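Local coordinates for protein putative NAD(P)H nitroreductase MhqN (Bacillus subtilis, PDB 3BEM) that binds FMN and is a putative NAD(P)H-dependent nitroreductase that may contribute to the breakdown of aromatic compounds, at residues R24-F29 / G195-E200; L65-K70 / K82-S87; N78-V83 / C166-F171; S87-V92 / V189-I194. The protein carries 3 engineered substitutions. One frame throughout, in Å; residues are numbered along the deposited sequence.

Interaction 1 (R24-F29 / G195-E200). With FMN (flavin mononucleotide), chain G.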
# COMPACT_ATOMS: atom_id res chain seq x y z
N ARG B 24 -15.71 -1.07 1.41
CA ARG B 24 -15.80 -1.42 2.83
C ARG B 24 -15.09 -2.74 3.02
O ARG B 24 -15.23 -3.63 2.17
CB ARG B 24 -17.26 -1.56 3.27
CG ARG B 24 -18.00 -0.23 3.29
CD ARG B 24 -17.47 0.72 4.38
NE ARG B 24 -17.32 0.02 5.65
CZ ARG B 24 -18.32 -0.24 6.48
NH1 ARG B 24 -19.54 0.21 6.22
NH2 ARG B 24 -18.08 -0.91 7.59
N SER B 25 -14.35 -2.89 4.10
CA SER B 25 -13.68 -4.14 4.41
C SER B 25 -14.79 -5.11 4.81
O SER B 25 -15.58 -4.82 5.74
CB SER B 25 -12.66 -3.98 5.51
OG SER B 25 -11.59 -3.14 5.09
N ALA B 26 -14.92 -6.22 4.10
CA ALA B 26 -16.02 -7.17 4.38
C ALA B 26 -15.92 -7.88 5.72
O ALA B 26 -14.85 -8.34 6.11
CB ALA B 26 -16.10 -8.22 3.28
N SER B 27 -17.03 -7.96 6.41
CA SER B 27 -17.05 -8.77 7.63
C SER B 27 -17.59 -10.17 7.40
O SER B 27 -17.27 -11.07 8.17
CB SER B 27 -17.83 -8.08 8.76
OG SER B 27 -19.15 -7.82 8.36
N ASN B 28 -18.38 -10.34 6.35
CA ASN B 28 -18.98 -11.61 5.97
C ASN B 28 -18.85 -11.74 4.48
O ASN B 28 -18.63 -10.74 3.79
CB ASN B 28 -20.48 -11.66 6.36
CG ASN B 28 -21.36 -10.63 5.59
OD1 ASN B 28 -21.96 -10.92 4.51
ND2 ASN B 28 -21.50 -9.44 6.19
N PHE B 29 -19.00 -12.96 3.96
CA PHE B 29 -19.24 -13.16 2.54
C PHE B 29 -20.42 -14.12 2.37
O PHE B 29 -20.68 -14.96 3.24
CB PHE B 29 -18.00 -13.74 1.85
CG PHE B 29 -16.84 -12.84 1.89
CD1 PHE B 29 -16.81 -11.74 1.04
CD2 PHE B 29 -15.75 -13.09 2.70
CE1 PHE B 29 -15.71 -10.89 1.01
CE2 PHE B 29 -14.70 -12.25 2.75
CZ PHE B 29 -14.63 -11.14 1.86
N GLY B 195 -15.04 -11.58 -2.30
CA GLY B 195 -16.32 -12.17 -2.46
C GLY B 195 -17.39 -11.13 -2.53
O GLY B 195 -17.11 -10.01 -2.91
N LYS B 196 -18.63 -11.52 -2.18
CA LYS B 196 -19.77 -10.59 -2.17
C LYS B 196 -20.29 -10.56 -0.75
O LYS B 196 -20.63 -11.62 -0.17
CB LYS B 196 -20.86 -11.02 -3.14
CG LYS B 196 -20.43 -11.10 -4.63
CD LYS B 196 -19.99 -9.78 -5.26
CE LYS B 196 -19.64 -9.96 -6.79
NZ LYS B 196 -20.78 -10.16 -7.69
N GLU B 197 -20.34 -9.36 -0.17
CA GLU B 197 -20.89 -9.17 1.17
C GLU B 197 -22.36 -8.79 1.07
O GLU B 197 -22.72 -8.05 0.17
CB GLU B 197 -20.08 -8.11 1.91
CG GLU B 197 -20.64 -7.77 3.27
CD GLU B 197 -19.71 -7.01 4.15
OE1 GLU B 197 -19.23 -5.95 3.72
OE2 GLU B 197 -19.50 -7.45 5.31
N LYS B 198 -23.20 -9.24 2.00
CA LYS B 198 -24.58 -8.71 2.06
C LYS B 198 -24.56 -7.27 2.59
O LYS B 198 -24.17 -7.04 3.72
CB LYS B 198 -25.47 -9.57 2.93
CG LYS B 198 -26.91 -9.06 2.93
CD LYS B 198 -27.87 -10.05 3.55
CE LYS B 198 -29.28 -9.72 3.10
NZ LYS B 198 -30.32 -10.11 4.06
N THR B 199 -24.98 -6.32 1.76
CA THR B 199 -24.86 -4.90 2.07
C THR B 199 -25.84 -4.46 3.15
O THR B 199 -25.50 -3.60 3.97
CB THR B 199 -25.14 -4.04 0.85
OG1 THR B 199 -24.45 -4.57 -0.28
CG2 THR B 199 -24.68 -2.59 1.10
N GLU B 200 -27.04 -5.02 3.14
CA GLU B 200 -28.05 -4.69 4.13
C GLU B 200 -27.54 -4.98 5.55
O GLU B 200 -27.95 -4.34 6.50
CB GLU B 200 -29.36 -5.44 3.84
N1 FMN G . -10.30 -7.47 9.26
C2 FMN G . -10.59 -8.70 9.78
O2 FMN G . -11.78 -8.99 9.92
N3 FMN G . -9.59 -9.59 10.11
C4 FMN G . -8.25 -9.26 9.99
O4 FMN G . -7.41 -10.16 10.19
C4A FMN G . -7.96 -8.00 9.46
N5 FMN G . -6.62 -7.61 9.33
C5A FMN G . -6.37 -6.40 8.70
C6 FMN G . -5.03 -6.07 8.46
C7 FMN G . -4.73 -4.87 7.80
C7M FMN G . -3.31 -4.69 7.28
C8 FMN G . -5.73 -3.99 7.40
C8M FMN G . -5.44 -2.93 6.36
C9 FMN G . -7.07 -4.29 7.69
C9A FMN G . -7.39 -5.51 8.30
N10 FMN G . -8.73 -5.85 8.56
C10 FMN G . -8.98 -7.11 9.09
C1' FMN G . -9.80 -4.86 8.28
C2' FMN G . -9.85 -3.65 9.21
O2' FMN G . -10.49 -4.03 10.42
C3' FMN G . -10.64 -2.56 8.50
O3' FMN G . -9.89 -2.18 7.32
C4' FMN G . -10.99 -1.36 9.39
O4' FMN G . -11.83 -1.78 10.47
C5' FMN G . -11.71 -0.28 8.54
O5' FMN G . -12.92 -0.78 7.90
P FMN G . -13.28 -0.17 6.46
O1P FMN G . -13.47 1.30 6.64
O2P FMN G . -12.07 -0.56 5.70
O3P FMN G . -14.55 -0.86 6.02
O HOH W 1 -17.62 -5.14 1.72
O HOH W 2 -18.29 -4.27 5.80

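Interaction 2 (L65-K70 / K82-S87). With FMN (flavin mononucleotide), chain G; PGO (S-1,2-propanediol), chain H.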
# COMPACT_ATOMS: atom_id res chain seq x y z
N LEU B 65 -8.61 -20.77 -4.72
CA LEU B 65 -10.01 -20.94 -5.12
C LEU B 65 -10.53 -22.25 -4.56
O LEU B 65 -11.74 -22.44 -4.36
CB LEU B 65 -10.11 -20.94 -6.66
CG LEU B 65 -9.54 -19.73 -7.43
CD1 LEU B 65 -9.47 -20.00 -8.95
CD2 LEU B 65 -10.36 -18.53 -7.14
N ASP B 66 -9.62 -23.17 -4.31
CA ASP B 66 -10.01 -24.50 -3.83
C ASP B 66 -10.65 -24.47 -2.45
O ASP B 66 -10.03 -24.08 -1.47
CB ASP B 66 -8.80 -25.45 -3.83
CG ASP B 66 -9.20 -26.90 -3.55
OD1 ASP B 66 -9.40 -27.26 -2.38
OD2 ASP B 66 -9.36 -27.66 -4.52
N GLN B 67 -11.90 -24.93 -2.35
CA GLN B 67 -12.61 -24.81 -1.10
C GLN B 67 -12.01 -25.69 0.01
O GLN B 67 -12.01 -25.33 1.18
CB GLN B 67 -14.10 -25.09 -1.32
CG GLN B 67 -14.94 -24.78 -0.14
CD GLN B 67 -14.89 -23.32 0.31
OE1 GLN B 67 -14.47 -22.43 -0.40
NE2 GLN B 67 -15.38 -23.10 1.51
N ASP B 68 -11.45 -26.84 -0.35
CA ASP B 68 -10.84 -27.67 0.67
C ASP B 68 -9.64 -26.96 1.29
O ASP B 68 -9.41 -27.00 2.51
CB ASP B 68 -10.40 -29.00 0.08
CG ASP B 68 -9.80 -29.94 1.12
OD1 ASP B 68 -10.51 -30.26 2.09
OD2 ASP B 68 -8.64 -30.35 0.96
N VAL B 69 -8.85 -26.31 0.45
CA VAL B 69 -7.69 -25.56 0.93
C VAL B 69 -8.13 -24.37 1.80
O VAL B 69 -7.54 -24.10 2.83
CB VAL B 69 -6.76 -25.09 -0.19
CG1 VAL B 69 -5.58 -24.36 0.40
CG2 VAL B 69 -6.25 -26.28 -1.03
N LYS B 70 -9.19 -23.69 1.40
CA LYS B 70 -9.71 -22.57 2.20
C LYS B 70 -10.17 -23.04 3.58
O LYS B 70 -9.88 -22.39 4.59
CB LYS B 70 -10.85 -21.85 1.44
CG LYS B 70 -10.35 -21.07 0.23
CD LYS B 70 -11.38 -20.85 -0.90
CE LYS B 70 -12.33 -19.68 -0.66
NZ LYS B 70 -13.39 -19.94 0.42
N LYS B 82 -14.54 -16.09 7.57
CA LYS B 82 -14.55 -15.47 6.23
C LYS B 82 -13.57 -16.11 5.21
O LYS B 82 -13.81 -16.02 4.02
CB LYS B 82 -14.40 -13.93 6.34
CG LYS B 82 -13.07 -13.47 6.76
CD LYS B 82 -13.03 -11.90 6.93
CE LYS B 82 -13.52 -11.46 8.24
NZ LYS B 82 -13.64 -10.02 8.17
N VAL B 83 -12.50 -16.78 5.67
CA VAL B 83 -11.64 -17.53 4.76
C VAL B 83 -12.45 -18.63 4.04
O VAL B 83 -12.25 -18.89 2.85
CB VAL B 83 -10.40 -18.12 5.48
CG1 VAL B 83 -9.76 -19.22 4.68
CG2 VAL B 83 -9.37 -17.04 5.75
N VAL B 84 -13.38 -19.25 4.77
CA VAL B 84 -14.25 -20.32 4.21
C VAL B 84 -15.36 -19.78 3.31
O VAL B 84 -15.58 -20.30 2.21
CB VAL B 84 -14.81 -21.19 5.38
CG1 VAL B 84 -15.84 -22.24 4.90
CG2 VAL B 84 -13.64 -21.83 6.12
N SER B 85 -16.05 -18.73 3.76
CA SER B 85 -17.21 -18.19 3.02
C SER B 85 -16.80 -17.38 1.79
O SER B 85 -17.59 -17.20 0.89
CB SER B 85 -18.07 -17.33 3.91
OG SER B 85 -17.30 -16.27 4.48
N SER B 86 -15.59 -16.81 1.81
CA SER B 86 -15.08 -16.07 0.66
C SER B 86 -15.11 -16.81 -0.66
O SER B 86 -15.09 -18.05 -0.71
CB SER B 86 -13.62 -15.64 0.90
OG SER B 86 -12.74 -16.75 1.00
N SER B 87 -15.17 -16.05 -1.74
CA SER B 87 -15.02 -16.65 -3.07
C SER B 87 -13.60 -17.10 -3.37
O SER B 87 -13.42 -18.10 -4.05
CB SER B 87 -15.52 -15.69 -4.14
OG SER B 87 -16.85 -15.33 -3.85
N1 FMN G . -10.30 -7.47 9.26
C2 FMN G . -10.59 -8.70 9.78
O2 FMN G . -11.78 -8.99 9.92
N3 FMN G . -9.59 -9.59 10.11
C4 FMN G . -8.25 -9.26 9.99
O4 FMN G . -7.41 -10.16 10.19
C4A FMN G . -7.96 -8.00 9.46
N5 FMN G . -6.62 -7.61 9.33
C5A FMN G . -6.37 -6.40 8.70
C6 FMN G . -5.03 -6.07 8.46
C7 FMN G . -4.73 -4.87 7.80
C7M FMN G . -3.31 -4.69 7.28
C8 FMN G . -5.73 -3.99 7.40
C8M FMN G . -5.44 -2.93 6.36
C9 FMN G . -7.07 -4.29 7.69
C9A FMN G . -7.39 -5.51 8.30
N10 FMN G . -8.73 -5.85 8.56
C10 FMN G . -8.98 -7.11 9.09
C1' FMN G . -9.80 -4.86 8.28
C2' FMN G . -9.85 -3.65 9.21
O2' FMN G . -10.49 -4.03 10.42
C3' FMN G . -10.64 -2.56 8.50
O3' FMN G . -9.89 -2.18 7.32
C4' FMN G . -10.99 -1.36 9.39
O4' FMN G . -11.83 -1.78 10.47
C5' FMN G . -11.71 -0.28 8.54
O5' FMN G . -12.92 -0.78 7.90
P FMN G . -13.28 -0.17 6.46
O1P FMN G . -13.47 1.30 6.64
O2P FMN G . -12.07 -0.56 5.70
O3P FMN G . -14.55 -0.86 6.02
C1 PGO H . -15.16 -20.17 -6.28
C2 PGO H . -13.92 -20.74 -6.97
C3 PGO H . -13.82 -22.26 -6.78
O1 PGO H . -15.12 -18.76 -6.09
O2 PGO H . -13.95 -20.38 -8.38

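Interaction 3 (N78-V83 / C166-F171). With FMN (flavin mononucleotide), chain G.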
# COMPACT_ATOMS: atom_id res chain seq x y z
N ASN B 78 -6.44 -17.64 12.31
CA ASN B 78 -6.96 -17.31 13.62
C ASN B 78 -8.44 -17.67 13.75
O ASN B 78 -9.18 -17.03 14.45
CB ASN B 78 -6.66 -15.86 13.98
CG ASN B 78 -5.15 -15.57 14.15
OD1 ASN B 78 -4.28 -16.42 13.91
ND2 ASN B 78 -4.85 -14.35 14.54
N GLY B 79 -8.84 -18.75 13.09
CA GLY B 79 -10.22 -19.16 13.11
C GLY B 79 -11.25 -18.32 12.38
O GLY B 79 -12.43 -18.54 12.54
N GLN B 80 -10.82 -17.39 11.54
CA GLN B 80 -11.75 -16.49 10.88
C GLN B 80 -12.52 -17.18 9.76
O GLN B 80 -11.98 -17.57 8.72
CB GLN B 80 -11.01 -15.28 10.36
CG GLN B 80 -10.37 -14.44 11.46
CD GLN B 80 -9.78 -13.16 10.90
OE1 GLN B 80 -10.52 -12.28 10.47
NE2 GLN B 80 -8.44 -13.09 10.83
N TYR B 81 -13.82 -17.29 9.98
CA TYR B 81 -14.69 -18.00 9.07
C TYR B 81 -14.79 -17.39 7.68
O TYR B 81 -15.04 -18.11 6.70
CB TYR B 81 -16.08 -18.06 9.67
CG TYR B 81 -17.04 -18.80 8.79
CD1 TYR B 81 -16.94 -20.17 8.65
CD2 TYR B 81 -18.05 -18.12 8.11
CE1 TYR B 81 -17.82 -20.86 7.81
CE2 TYR B 81 -18.91 -18.80 7.27
CZ TYR B 81 -18.79 -20.17 7.14
OH TYR B 81 -19.68 -20.84 6.34
N LYS B 82 -14.54 -16.09 7.57
CA LYS B 82 -14.55 -15.47 6.23
C LYS B 82 -13.57 -16.11 5.21
O LYS B 82 -13.81 -16.02 4.02
CB LYS B 82 -14.40 -13.93 6.34
CG LYS B 82 -13.07 -13.47 6.76
CD LYS B 82 -13.03 -11.90 6.93
CE LYS B 82 -13.52 -11.46 8.24
NZ LYS B 82 -13.64 -10.02 8.17
N VAL B 83 -12.50 -16.78 5.67
CA VAL B 83 -11.64 -17.53 4.76
C VAL B 83 -12.45 -18.63 4.04
O VAL B 83 -12.25 -18.89 2.85
CB VAL B 83 -10.40 -18.12 5.48
CG1 VAL B 83 -9.76 -19.22 4.68
CG2 VAL B 83 -9.37 -17.04 5.75
N CYS B 166 -11.62 -8.09 2.10
CA CYS B 166 -11.20 -7.80 3.47
C CYS B 166 -9.72 -8.08 3.54
O CYS B 166 -9.32 -9.22 3.37
CB CYS B 166 -11.97 -8.61 4.48
SG CYS B 166 -11.60 -7.98 6.14
N PRO B 167 -8.88 -7.08 3.79
CA PRO B 167 -7.46 -7.29 4.08
C PRO B 167 -7.35 -7.85 5.47
O PRO B 167 -8.17 -7.51 6.34
CB PRO B 167 -6.88 -5.91 3.99
CG PRO B 167 -7.99 -5.02 4.39
CD PRO B 167 -9.28 -5.66 3.97
N MSE B 168 -6.39 -8.71 5.69
CA MSE B 168 -6.25 -9.48 6.92
C MSE B 168 -4.77 -9.65 7.32
O MSE B 168 -3.92 -9.96 6.49
CB MSE B 168 -6.93 -10.87 6.77
CG MSE B 168 -8.37 -10.77 6.31
SE MSE B 168 -9.00 -12.50 5.73
CE MSE B 168 -9.07 -13.40 7.48
N ILE B 169 -4.52 -9.46 8.60
CA ILE B 169 -3.23 -9.78 9.19
C ILE B 169 -3.39 -10.77 10.33
O ILE B 169 -2.40 -11.25 10.90
CB ILE B 169 -2.52 -8.50 9.68
CG1 ILE B 169 -1.01 -8.73 9.89
CG2 ILE B 169 -3.19 -7.94 10.96
CD1 ILE B 169 -0.27 -9.15 8.70
N GLY B 170 -4.63 -11.10 10.66
CA GLY B 170 -4.95 -12.08 11.68
C GLY B 170 -4.75 -13.52 11.28
O GLY B 170 -5.68 -14.25 11.16
N PHE B 171 -3.51 -13.90 11.03
CA PHE B 171 -3.12 -15.25 10.62
C PHE B 171 -1.73 -15.59 11.09
O PHE B 171 -0.92 -14.70 11.35
CB PHE B 171 -3.25 -15.44 9.09
CG PHE B 171 -2.30 -14.62 8.29
CD1 PHE B 171 -1.02 -15.06 8.03
CD2 PHE B 171 -2.70 -13.38 7.78
CE1 PHE B 171 -0.13 -14.28 7.28
CE2 PHE B 171 -1.81 -12.59 7.04
CZ PHE B 171 -0.52 -13.04 6.79
N1 FMN G . -10.30 -7.47 9.26
C2 FMN G . -10.59 -8.70 9.78
O2 FMN G . -11.78 -8.99 9.92
N3 FMN G . -9.59 -9.59 10.11
C4 FMN G . -8.25 -9.26 9.99
O4 FMN G . -7.41 -10.16 10.19
C4A FMN G . -7.96 -8.00 9.46
N5 FMN G . -6.62 -7.61 9.33
C5A FMN G . -6.37 -6.40 8.70
C6 FMN G . -5.03 -6.07 8.46
C7 FMN G . -4.73 -4.87 7.80
C7M FMN G . -3.31 -4.69 7.28
C8 FMN G . -5.73 -3.99 7.40
C8M FMN G . -5.44 -2.93 6.36
C9 FMN G . -7.07 -4.29 7.69
C9A FMN G . -7.39 -5.51 8.30
N10 FMN G . -8.73 -5.85 8.56
C10 FMN G . -8.98 -7.11 9.09
C1' FMN G . -9.80 -4.86 8.28
C2' FMN G . -9.85 -3.65 9.21
O2' FMN G . -10.49 -4.03 10.42
C3' FMN G . -10.64 -2.56 8.50
O3' FMN G . -9.89 -2.18 7.32
C4' FMN G . -10.99 -1.36 9.39
O4' FMN G . -11.83 -1.78 10.47
C5' FMN G . -11.71 -0.28 8.54
O5' FMN G . -12.92 -0.78 7.90
P FMN G . -13.28 -0.17 6.46
O1P FMN G . -13.47 1.30 6.64
O2P FMN G . -12.07 -0.56 5.70
O3P FMN G . -14.55 -0.86 6.02

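Interaction 4 (S87-V92 / V189-I194). With PGO (S-1,2-propanediol), chain H.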
# COMPACT_ATOMS: atom_id res chain seq x y z
N SER B 87 -15.17 -16.05 -1.74
CA SER B 87 -15.02 -16.65 -3.07
C SER B 87 -13.60 -17.10 -3.37
O SER B 87 -13.42 -18.10 -4.05
CB SER B 87 -15.52 -15.69 -4.14
OG SER B 87 -16.85 -15.33 -3.85
N ALA B 88 -12.61 -16.38 -2.85
CA ALA B 88 -11.22 -16.75 -2.96
C ALA B 88 -10.46 -16.12 -1.79
O ALA B 88 -10.91 -15.12 -1.19
CB ALA B 88 -10.61 -16.29 -4.29
N VAL B 89 -9.34 -16.74 -1.43
CA VAL B 89 -8.42 -16.21 -0.41
C VAL B 89 -7.07 -15.97 -1.09
O VAL B 89 -6.57 -16.88 -1.74
CB VAL B 89 -8.21 -17.15 0.80
CG1 VAL B 89 -7.30 -16.38 1.82
CG2 VAL B 89 -9.51 -17.55 1.48
N LEU B 90 -6.53 -14.72 -1.06
CA LEU B 90 -5.21 -14.42 -1.66
C LEU B 90 -4.19 -14.22 -0.58
O LEU B 90 -4.47 -13.58 0.45
CB LEU B 90 -5.29 -13.13 -2.48
CG LEU B 90 -6.14 -13.16 -3.76
CD1 LEU B 90 -7.61 -13.28 -3.52
CD2 LEU B 90 -5.84 -11.84 -4.47
N LEU B 91 -3.01 -14.80 -0.78
CA LEU B 91 -1.87 -14.48 0.05
C LEU B 91 -1.00 -13.55 -0.74
O LEU B 91 -0.58 -13.86 -1.84
CB LEU B 91 -1.14 -15.76 0.47
CG LEU B 91 -1.88 -16.62 1.52
CD1 LEU B 91 -2.15 -15.80 2.83
CD2 LEU B 91 -3.15 -17.29 0.89
N VAL B 92 -0.76 -12.39 -0.16
CA VAL B 92 0.06 -11.39 -0.77
C VAL B 92 1.48 -11.57 -0.24
O VAL B 92 1.75 -11.39 0.94
CB VAL B 92 -0.44 -9.96 -0.47
CG1 VAL B 92 0.38 -8.94 -1.30
CG2 VAL B 92 -1.99 -9.83 -0.72
N VAL B 189 2.89 -11.07 3.48
CA VAL B 189 2.66 -9.68 3.87
C VAL B 189 1.22 -9.43 4.34
O VAL B 189 1.00 -8.73 5.29
CB VAL B 189 3.07 -8.73 2.75
CG1 VAL B 189 2.66 -7.23 3.05
CG2 VAL B 189 4.60 -8.95 2.38
N MSE B 190 0.26 -10.06 3.67
CA MSE B 190 -1.13 -9.99 4.07
C MSE B 190 -1.93 -11.05 3.39
O MSE B 190 -1.45 -11.69 2.47
CB MSE B 190 -1.76 -8.59 3.84
CG MSE B 190 -2.11 -8.10 2.58
SE MSE B 190 -2.95 -6.25 2.92
CE MSE B 190 -1.21 -5.48 2.91
N MSE B 191 -3.12 -11.24 3.92
CA MSE B 191 -4.13 -12.10 3.33
C MSE B 191 -5.27 -11.17 2.88
O MSE B 191 -5.57 -10.18 3.53
CB MSE B 191 -4.57 -13.11 4.38
CG MSE B 191 -5.63 -14.04 3.96
SE MSE B 191 -6.05 -15.23 5.52
CE MSE B 191 -4.31 -16.03 5.57
N ILE B 192 -5.89 -11.47 1.75
CA ILE B 192 -7.07 -10.74 1.30
C ILE B 192 -8.12 -11.73 0.91
O ILE B 192 -7.88 -12.54 0.01
CB ILE B 192 -6.78 -9.83 0.09
CG1 ILE B 192 -5.62 -8.84 0.43
CG2 ILE B 192 -8.04 -9.06 -0.32
CD1 ILE B 192 -5.11 -8.04 -0.78
N THR B 193 -9.27 -11.64 1.55
CA THR B 193 -10.44 -12.38 1.08
C THR B 193 -11.19 -11.54 0.09
O THR B 193 -11.26 -10.31 0.21
CB THR B 193 -11.36 -12.85 2.21
OG1 THR B 193 -11.55 -11.81 3.17
CG2 THR B 193 -10.80 -14.06 2.88
N ILE B 194 -11.82 -12.21 -0.89
CA ILE B 194 -12.63 -11.54 -1.90
C ILE B 194 -13.94 -12.30 -2.05
O ILE B 194 -13.98 -13.53 -1.94
CB ILE B 194 -11.86 -11.40 -3.24
CG1 ILE B 194 -12.68 -10.58 -4.23
CG2 ILE B 194 -11.49 -12.81 -3.83
CD1 ILE B 194 -11.90 -10.16 -5.45
C1 PGO H . -15.16 -20.17 -6.28
C2 PGO H . -13.92 -20.74 -6.97
C3 PGO H . -13.82 -22.26 -6.78
O1 PGO H . -15.12 -18.76 -6.09
O2 PGO H . -13.95 -20.38 -8.38

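Interaction 1 (R24-F29 / G195-E200)
Glu197 OE2 accepts from two backbone donors of the loop 24-29. Ser27 N is 2.8 Å from Glu197 OE2 and Asn28 N is 3.3 Å from it, both arriving from above the carboxylate plane. Ser27 OG adds a third bond to this oxygen, but only in one of the two conformers of that serine. A glutamate suits the place because of its length: CG stands anti to the backbone N (chi1 176°) and the chain runs on extended, carrying the acceptor to a loop that offers backbone N-H groups. Its other oxygen, OE1, makes a salt bridge with Arg202 and accepts from a water that also donates to Ser25 O.

The exchange is mutual: in one of the two Asn28 conformers, OD1 of Asn28 accepts from Lys198 N at 3.3 Å, on a lone pair in the carbonyl plane. In that conformer the side chain crosses Glu197 at about a right angle, the amide and carboxylate planes 51° apart.

The other end of the loop grips the cofactor: Arg24 NE lies 2.9 Å from FMN O3P, at the edge of the guanidinium and in its plane, and Ser25 OG donates to FMN O2P at 2.7 Å.

Beyond these bonds lies the Phe29 ring, whose CD1 rests 3.6 Å from Gly195 CA; having no side chain, glycine lets the ring come so close. The contact thus joins the loop after helix 12-22 to the exit of strand 186-195, with Phe29 against helix 82-85, backbone bonds to Thr165 and Asp164 at strand 164-168, and Ser25 against Pro51 of the second subunit.

Interaction 2 (L65-K70 / K82-S87)
Lys70 on the first turn of helix 67-76 comes closest to Val84 of the short helix 82-85, their CA atoms 5.5 Å apart, while Leu65 is nearest Ser87. A helix N-cap opens the first segment: Asp66 is the N-cap residue, its OD1 accepting from Val69 N at 3.0 Å through the anti lone pair. One turn on, Lys70 sends its ammonium group to the carbonyls at the C-terminal end of helix 82-85.

Lys70 NZ donates to Ser86 O at 2.8 Å, from above that carbonyl plane, and to Val83 O at 2.9 Å, within that one's plane. NZ of Lys70 gives a third bond, 2.8 Å, to Gln67 OE1 in its own helix. Bends at chi3 (82°) and chi4 (-73°) curl the chain so that NZ reaches all three oxygens. Lysine fits because its positive charge faces carbonyls at a helix end, where the dipole probably helps to hold it. Val83 O has a second donor in Ser86 OG, at 2.9 Å.

Gln67 uses both ends of its amide: while OE1 serves the lysine, NE2 gives a nearly straight bond to Val84 O (2.9 Å, 169°) that stays in the amide plane. Its side chain crosses Val84 at about a right angle, with NE2 also near the CG1 methyl.

Val64 and Val89 of the adjoining sheet strands pack against the lysine's aliphatic part. At the border Ser87 OG is bonded to His33 O, and a propanediol, presumably a component of the crystallisation medium, donates from its O1 to Ser87 O at 2.7 Å.

Interaction 3 (N78-V83 / C166-F171)
The Gln80 carboxamide has the methyl of Met168, a selenomethionine here, over one face, with CE 3.5 Å from Gln80 CD. The end of the amide meets the flavin: FMN N3 donates to Gln80 OE1 at 2.9 Å, and Gln80 NE2 returns a bond to FMN O4 at 3.2 Å. Gln80 NE2 also gives Gly170 O a weak bond of 3.0 Å; a CB on Gly170 would run into NE2, so glycine lets the amide approach. A glutamine suits its position because one flat group can both donate and accept, matching the flavin's neighbouring N3-H and O4. Asn78 brings a second amide to the same carbonyl, its CG 3.3 Å from Gly170 O.

The bend in the Met168 chain at chi3 (70°) brings its methyl to the amide, and Lys82 CG also touches that methyl. Lys82 NZ donates to FMN O2 at 2.8 Å and lies close to Cys166 SG.

After strand 164-168, Ile169 N donates to FMN N5 at 2.9 Å and Gly170 N, at the centre of an inverse gamma turn, to FMN O4 at 3.0 Å. Donors around N5, O4 and O2 could stabilise the reduced flavin, consistent with the FMN site of the nitroreductase family.

Interaction 4 (S87-V92 / V189-I194)
Val92 and the residues it meets form the tight part of this antiparallel strand pair: Val92 CG2 touches both Ile192 CD1 (3.6 Å) and Met190 CG (3.7 Å). On the same face Ala88 CB lies 3.6 Å from Ile194 CG2, and Tyr61 and Phe154 cover Leu90. Beta-branched valine and isoleucine suit the extended backbone and present methyls to their neighbours. On the other face Met191, a selenomethionine modelled in two conformers, leaves anti to its backbone N (chi1 178°), and in one of them Met191 CG comes 3.6 Å from Val89 CG1.

Central bonds are regular: Leu90 N donates to Ile192 O at 2.8 Å and Ile192 N to Leu90 O at 2.9 Å. The register slips at both ends in classic beta bulges, Val189 and Met190 facing Val92, Ser87 and Ala88 facing Ile194. The latter end is looser: Ser87 is partly exposed, its N gives Ile194 O a weak bond, and its hydroxyl turns to His33 O.

Backbone bonds thus satisfy the buried amides and carbonyls between the strands, while almost wholly apolar side chains leave both faces suited to a hydrophobic core.

From the N terminus, the loop 24-29 comes first and waits for 195-200, so interaction 1 closes the longest loop, with the other three inside it. Interaction 2 is local, joining the turn after strand 59-64 and the start of helix 67-76 to helix 82-85. Interaction 3 shares Lys82 and Val83 with it and ties that helix to strand 164-168. Interaction 4 follows interaction 2 in series, sharing Ser87, and crosses interaction 3, because 87-92 falls between 78-83 and 166-171, and 189-194 comes after both. Strand 186-195 then lies between 88-95 and 164-168 in the sheet, so interactions 3 and 4 meet there, while interactions 1, 2 and 3 all reach the same FMN.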